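PDB 7DRY: CMP/dCMP-type deaminase domain-containing protein from Aspergillus oryzae RIB40, which probably catalyses a zinc-dependent deamination step of riboflavin biosynthesis, as a Rib2 deaminase with the cytidine deaminase (CDA) fold. Local coordinates for residues A[59-64]-A[101-107]; A[26-30]-A[95-99]. All coordinates share one frame; numbering follows the deposited sequence.

Interaction 1: A[59-64]-A[101-107]; sequences NTHAEQ and PCGKRLS. With ZN (zinc ion), chain B; SO4 (sulfate ion), chain C.
H61 and R105 meet flat on flat, the guanidinium lying over one face of the imidazole with centres 3.6 Å apart and planes 18° from parallel. The stack leaves both ring nitrogens in use: H61 ND1 binds zinc at 2.0 Å beside C102 SG at 2.2 Å, with C112 and a water completing the set, while H61 NE2 donates to sulfate O1 (2.7 Å) at the ring edge. The guanidinium edge is used too: R105 NH1 gives to the backbone O of N59 (2.8 Å), NE to sulfate O3, and NH2 to Q64 OE1 at 3.1 Å. Q64 OE1 also accepts from the backbone N of H61 (2.9 Å), the two donors arriving from opposite faces of its plane. Q64 thus ties the N-cap residue to its stacking arginine. S107 N and OG join R105 NE on O3, while N59 ND2 takes O2 and L106 N takes O4, lining an anion pocket for a sulfate probably from the crystallisation liquor. H61-A62-E63 with P101-C102 and C112 is the CDA superfamily's zinc signature; E63 OE2 lies 3.2 Å from P101 CA. H61 precedes helix 62-73, and C102 sits between strand 91-97 and helix 112-117, which C112 begins.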
loop_
_atom_site.group_PDB
_atom_site.type_symbol
_atom_site.label_atom_id
_atom_site.label_comp_id
_atom_site.label_asym_id
_atom_site.label_seq_id
_atom_site.Cartn_x
_atom_site.Cartn_y
_atom_site.Cartn_z
ATOM N N ASN A 59 15.253 -4.840 0.259
ATOM C CA ASN A 59 14.078 -5.308 -0.475
ATOM C C ASN A 59 12.835 -4.866 0.284
ATOM O O ASN A 59 12.220 -5.628 1.032
ATOM C CB ASN A 59 14.142 -6.826 -0.635
ATOM C CG ASN A 59 13.005 -7.385 -1.473
ATOM O OD1 ASN A 59 12.207 -6.652 -2.056
ATOM N ND2 ASN A 59 12.940 -8.707 -1.547
ATOM N N THR A 60 12.469 -3.603 0.095
ATOM C CA THR A 60 11.370 -2.995 0.832
ATOM C C THR A 60 10.190 -2.704 -0.091
ATOM O O THR A 60 10.369 -2.258 -1.232
ATOM C CB THR A 60 11.812 -1.699 1.530
ATOM O OG1 THR A 60 12.350 -0.783 0.559
ATOM C CG2 THR A 60 12.857 -1.996 2.595
ATOM N N HIS A 61 8.985 -2.950 0.411
ATOM C CA HIS A 61 7.759 -2.671 -0.322
ATOM C C HIS A 61 7.250 -1.264 -0.018
ATOM O O HIS A 61 7.693 -0.602 0.918
ATOM C CB HIS A 61 6.697 -3.704 0.034
ATOM C CG HIS A 61 6.924 -5.039 -0.600
ATOM N ND1 HIS A 61 5.957 -6.020 -0.630
ATOM C CD2 HIS A 61 8.015 -5.566 -1.209
ATOM C CE1 HIS A 61 6.433 -7.085 -1.251
ATOM N NE2 HIS A 61 7.684 -6.839 -1.604
ATOM N N ALA A 62 6.284 -0.805 -0.821
ATOM C CA ALA A 62 5.784 0.564 -0.677
ATOM C C ALA A 62 5.114 0.783 0.673
ATOM O O ALA A 62 5.358 1.802 1.342
ATOM C CB ALA A 62 4.789 0.868 -1.792
ATOM N N GLU A 63 4.217 -0.133 1.065
ATOM C CA GLU A 63 3.499 0.043 2.327
ATOM C C GLU A 63 4.461 -0.040 3.494
ATOM O O GLU A 63 4.315 0.689 4.488
ATOM C CB GLU A 63 2.419 -1.037 2.464
ATOM C CG GLU A 63 1.461 -1.145 1.271
ATOM C CD GLU A 63 1.895 -2.182 0.234
ATOM O OE1 GLU A 63 2.943 -2.021 -0.412
ATOM O OE2 GLU A 63 1.175 -3.176 0.056
ATOM N N GLN A 64 5.439 -0.942 3.385
ATOM C CA GLN A 64 6.513 -1.047 4.364
ATOM C C GLN A 64 7.253 0.277 4.504
ATOM O O GLN A 64 7.448 0.782 5.616
ATOM C CB GLN A 64 7.466 -2.153 3.901
ATOM C CG GLN A 64 8.697 -2.394 4.754
ATOM C CD GLN A 64 9.537 -3.540 4.212
ATOM O OE1 GLN A 64 9.325 -4.014 3.093
ATOM N NE2 GLN A 64 10.489 -3.998 5.013
ATOM N N PRO A 101 -2.076 -5.117 -1.272
ATOM C CA PRO A 101 -1.011 -5.450 -0.310
ATOM C C PRO A 101 -0.755 -6.949 -0.237
ATOM O O PRO A 101 -1.684 -7.760 -0.219
ATOM C CB PRO A 101 -1.547 -4.911 1.024
ATOM C CG PRO A 101 -3.001 -4.632 0.792
ATOM C CD PRO A 101 -3.161 -4.335 -0.659
ATOM N N CYS A 102 0.521 -7.311 -0.183
ATOM C CA CYS A 102 0.883 -8.717 -0.220
ATOM C C CYS A 102 0.588 -9.411 1.107
ATOM O O CYS A 102 0.680 -8.819 2.192
ATOM C CB CYS A 102 2.356 -8.906 -0.600
ATOM S SG CYS A 102 3.597 -8.213 0.568
ATOM N N GLY A 103 0.229 -10.685 1.001
ATOM C CA GLY A 103 0.021 -11.508 2.175
ATOM C C GLY A 103 1.062 -12.596 2.309
ATOM O O GLY A 103 1.077 -13.345 3.292
ATOM N N LYS A 104 1.936 -12.688 1.309
ATOM C CA LYS A 104 3.024 -13.650 1.256
ATOM C C LYS A 104 4.141 -13.001 0.454
ATOM O O LYS A 104 3.875 -12.260 -0.496
ATOM C CB LYS A 104 2.570 -14.943 0.567
ATOM C CG LYS A 104 3.609 -16.047 0.560
ATOM C CD LYS A 104 2.958 -17.423 0.541
ATOM C CE LYS A 104 3.937 -18.491 0.078
ATOM N NZ LYS A 104 3.771 -18.798 -1.370
ATOM N N ARG A 105 5.386 -13.259 0.849
ATOM C CA ARG A 105 6.540 -12.724 0.142
ATOM C C ARG A 105 7.523 -13.844 -0.153
ATOM O O ARG A 105 7.600 -14.830 0.583
ATOM C CB ARG A 105 7.228 -11.603 0.942
ATOM C CG ARG A 105 6.412 -10.330 0.989
ATOM C CD ARG A 105 7.145 -9.187 1.693
ATOM N NE ARG A 105 8.394 -8.852 1.017
ATOM C CZ ARG A 105 9.126 -7.776 1.283
ATOM N NH1 ARG A 105 10.255 -7.570 0.613
ATOM N NH2 ARG A 105 8.739 -6.914 2.216
ATOM N N LEU A 106 8.271 -13.685 -1.250
ATOM C CA LEU A 106 9.277 -14.682 -1.607
ATOM C C LEU A 106 10.452 -14.641 -0.644
ATOM O O LEU A 106 11.010 -15.686 -0.287
ATOM C CB LEU A 106 9.750 -14.462 -3.041
ATOM C CG LEU A 106 8.783 -15.022 -4.078
ATOM C CD1 LEU A 106 9.219 -14.667 -5.487
ATOM C CD2 LEU A 106 8.693 -16.518 -3.901
ATOM N N SER A 107 10.851 -13.446 -0.228
ATOM C CA SER A 107 11.844 -13.297 0.818
ATOM C C SER A 107 11.229 -13.665 2.166
ATOM O O SER A 107 10.035 -13.961 2.282
ATOM C CB SER A 107 12.382 -11.869 0.812
ATOM O OG SER A 107 11.382 -10.957 1.235
HETATM ZN ZN ZN B . 4.058 -6.089 0.125
HETATM S S SO4 C . 9.599 -10.329 -2.309
HETATM O O1 SO4 C . 9.076 -8.975 -2.546
HETATM O O2 SO4 C . 10.850 -10.456 -3.050
HETATM O O3 SO4 C . 9.861 -10.508 -0.893
HETATM O O4 SO4 C . 8.573 -11.241 -2.785
HETATM O O HOH W 1 2.875 -5.601 -2.056
#

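Interaction 2: A[26-30]-A[95-99]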
loop_
_atom_site.group_PDB
_atom_site.type_symbol
_atom_site.label_atom_id
_atom_site.label_comp_id
_atom_site.label_asym_id
_atom_site.label_seq_id
_atom_site.Cartn_x
_atom_site.Cartn_y
_atom_site.Cartn_z
ATOM N N PHE A 26 8.625 -4.952 -7.763
ATOM C CA PHE A 26 7.333 -4.453 -8.213
ATOM C C PHE A 26 7.232 -3.023 -7.714
ATOM O O PHE A 26 7.155 -2.786 -6.505
ATOM C CB PHE A 26 6.200 -5.325 -7.670
ATOM C CG PHE A 26 6.059 -6.635 -8.395
ATOM C CD1 PHE A 26 6.929 -7.685 -8.139
ATOM C CD2 PHE A 26 5.070 -6.806 -9.346
ATOM C CE1 PHE A 26 6.809 -8.894 -8.824
ATOM C CE2 PHE A 26 4.940 -8.008 -10.035
ATOM C CZ PHE A 26 5.808 -9.051 -9.771
ATOM N N ARG A 27 7.258 -2.081 -8.650
ATOM C CA ARG A 27 7.335 -0.661 -8.334
ATOM C C ARG A 27 5.950 -0.151 -7.974
ATOM O O ARG A 27 5.074 -0.051 -8.841
ATOM C CB ARG A 27 7.913 0.094 -9.523
ATOM C CG ARG A 27 9.323 -0.352 -9.835
ATOM C CD ARG A 27 9.727 0.089 -11.211
ATOM N NE ARG A 27 10.108 1.495 -11.262
ATOM C CZ ARG A 27 9.633 2.371 -12.150
ATOM N NH1 ARG A 27 8.720 2.003 -13.043
ATOM N NH2 ARG A 27 10.088 3.610 -12.148
ATOM N N VAL A 28 5.762 0.163 -6.692
ATOM C CA VAL A 28 4.465 0.469 -6.110
ATOM C C VAL A 28 4.622 1.733 -5.271
ATOM O O VAL A 28 5.710 2.036 -4.775
ATOM C CB VAL A 28 3.977 -0.743 -5.269
ATOM C CG1 VAL A 28 2.693 -0.444 -4.505
ATOM C CG2 VAL A 28 3.761 -1.954 -6.159
ATOM N N GLY A 29 3.531 2.488 -5.144
ATOM C CA GLY A 29 3.504 3.660 -4.287
ATOM C C GLY A 29 2.327 3.585 -3.336
ATOM O O GLY A 29 1.288 2.998 -3.647
ATOM N N ALA A 30 2.501 4.193 -2.163
ATOM C CA ALA A 30 1.489 4.145 -1.116
ATOM C C ALA A 30 1.389 5.496 -0.427
ATOM O O ALA A 30 2.406 6.160 -0.194
ATOM C CB ALA A 30 1.839 3.092 -0.058
ATOM N N MET A 95 -5.171 3.757 3.713
ATOM C CA MET A 95 -3.989 3.658 2.870
ATOM C C MET A 95 -4.386 3.397 1.426
ATOM O O MET A 95 -5.149 2.466 1.142
ATOM C CB MET A 95 -3.027 2.578 3.363
ATOM C CG MET A 95 -1.719 2.583 2.573
ATOM S SD MET A 95 -0.547 1.307 3.064
ATOM C CE MET A 95 0.185 2.088 4.508
ATOM N N TYR A 96 -3.890 4.242 0.526
ATOM C CA TYR A 96 -3.958 4.001 -0.906
ATOM C C TYR A 96 -2.651 3.361 -1.352
ATOM O O TYR A 96 -1.570 3.729 -0.882
ATOM C CB TYR A 96 -4.141 5.320 -1.656
ATOM C CG TYR A 96 -5.488 5.958 -1.447
ATOM C CD1 TYR A 96 -5.713 6.841 -0.381
ATOM C CD2 TYR A 96 -6.544 5.695 -2.315
ATOM C CE1 TYR A 96 -6.962 7.425 -0.189
ATOM C CE2 TYR A 96 -7.794 6.269 -2.125
ATOM C CZ TYR A 96 -7.996 7.141 -1.073
ATOM O OH TYR A 96 -9.224 7.713 -0.892
ATOM N N VAL A 97 -2.749 2.382 -2.242
ATOM C CA VAL A 97 -1.561 1.704 -2.749
ATOM C C VAL A 97 -1.892 1.193 -4.143
ATOM O O VAL A 97 -3.025 0.784 -4.393
ATOM C CB VAL A 97 -1.121 0.594 -1.765
ATOM C CG1 VAL A 97 -2.242 -0.381 -1.503
ATOM C CG2 VAL A 97 0.116 -0.123 -2.245
ATOM N N THR A 98 -0.930 1.263 -5.071
ATOM C CA THR A 98 -1.301 0.949 -6.451
ATOM C C THR A 98 -1.721 -0.510 -6.592
ATOM O O THR A 98 -2.686 -0.810 -7.299
ATOM C CB THR A 98 -0.210 1.324 -7.460
ATOM O OG1 THR A 98 1.008 0.639 -7.152
ATOM C CG2 THR A 98 0.023 2.831 -7.483
ATOM N N MET A 99 -1.025 -1.429 -5.921
ATOM C CA MET A 99 -1.328 -2.852 -6.016
ATOM C C MET A 99 -1.807 -3.391 -4.672
ATOM O O MET A 99 -1.522 -2.820 -3.617
ATOM C CB MET A 99 -0.092 -3.630 -6.487
ATOM C CG MET A 99 0.441 -3.171 -7.849
ATOM S SD MET A 99 1.745 -4.212 -8.503
ATOM C CE MET A 99 0.819 -5.672 -9.007
HETATM O O HOH W 2 2.451 0.408 -9.512
#
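V28 meets three consecutive residues of the facing segment, and its branches show how one side chain can close the end of a strand pair. V28 CB lies 3.8 Å from T98 OG1. With V28 CG1 anti to the backbone N (chi1 174°), that methyl is carried to T98 OG1 at 3.3 Å and to V97 CG2 at 3.4 Å, the latter tighter than an ordinary carbon-carbon contact. V28 CG2, the other branch, turns to M99 and rests 3.8 Å from M99 SD, the two side chains crossing at about a right angle; M99 SD also lies 4.3 Å from F26 CD2.

Beyond V28 the backbones take over. A30 and V97 form an antiparallel non-hydrogen-bonded pair, the join of neighbouring strands 29-36 and 91-97 in the central mixed sheet of the CDA fold, with both side chains on one face of the sheet, the face against which helix 62-73 packs. On one side of this pair T98 N donates to G29 O (3.2 Å), an acceptor that also receives the CA-H of V97; on the other, A30 CA lies 3.1 Å from Y96 O in a CA-H...O contact. The chain then turns a corner at T98 and M99, and a water takes up the polar link: it accepts from T98 OG1 (2.8 Å) and donates to R27 O.

The chemistry is therefore mixed. Direct N-H...O bonding across the two segments amounts to a single bond, supplemented by CA-H...O contacts and one water bridge, and G29 N is buried with no partner in the model. Much of the cohesion probably comes from the apolar fit of V28, A30, V97 and M99.

How the interactions relate
The two interactions show how a metal site is seated on a sheet. Interaction 2 joins strands of the sheet; interaction 1 assembles zinc ligands on the side where helix 62-73 packs, the centres lying about 11 Å apart. Helix 62-73 bridges them: A62 CB packs on V28 O at 3.3 Å, E63 CG on M95 SD at 3.6 Å, and E63 CD on V97 CG2 at 3.7 Å. E63, a zinc-binding residue in a structure of this protein though not a ligand here, is thus backed by side chains of 95-99. The side chain of V28 comes within about 7 Å of the zinc. In sequence the segments alternate, so sheet and site are interwoven along the chain.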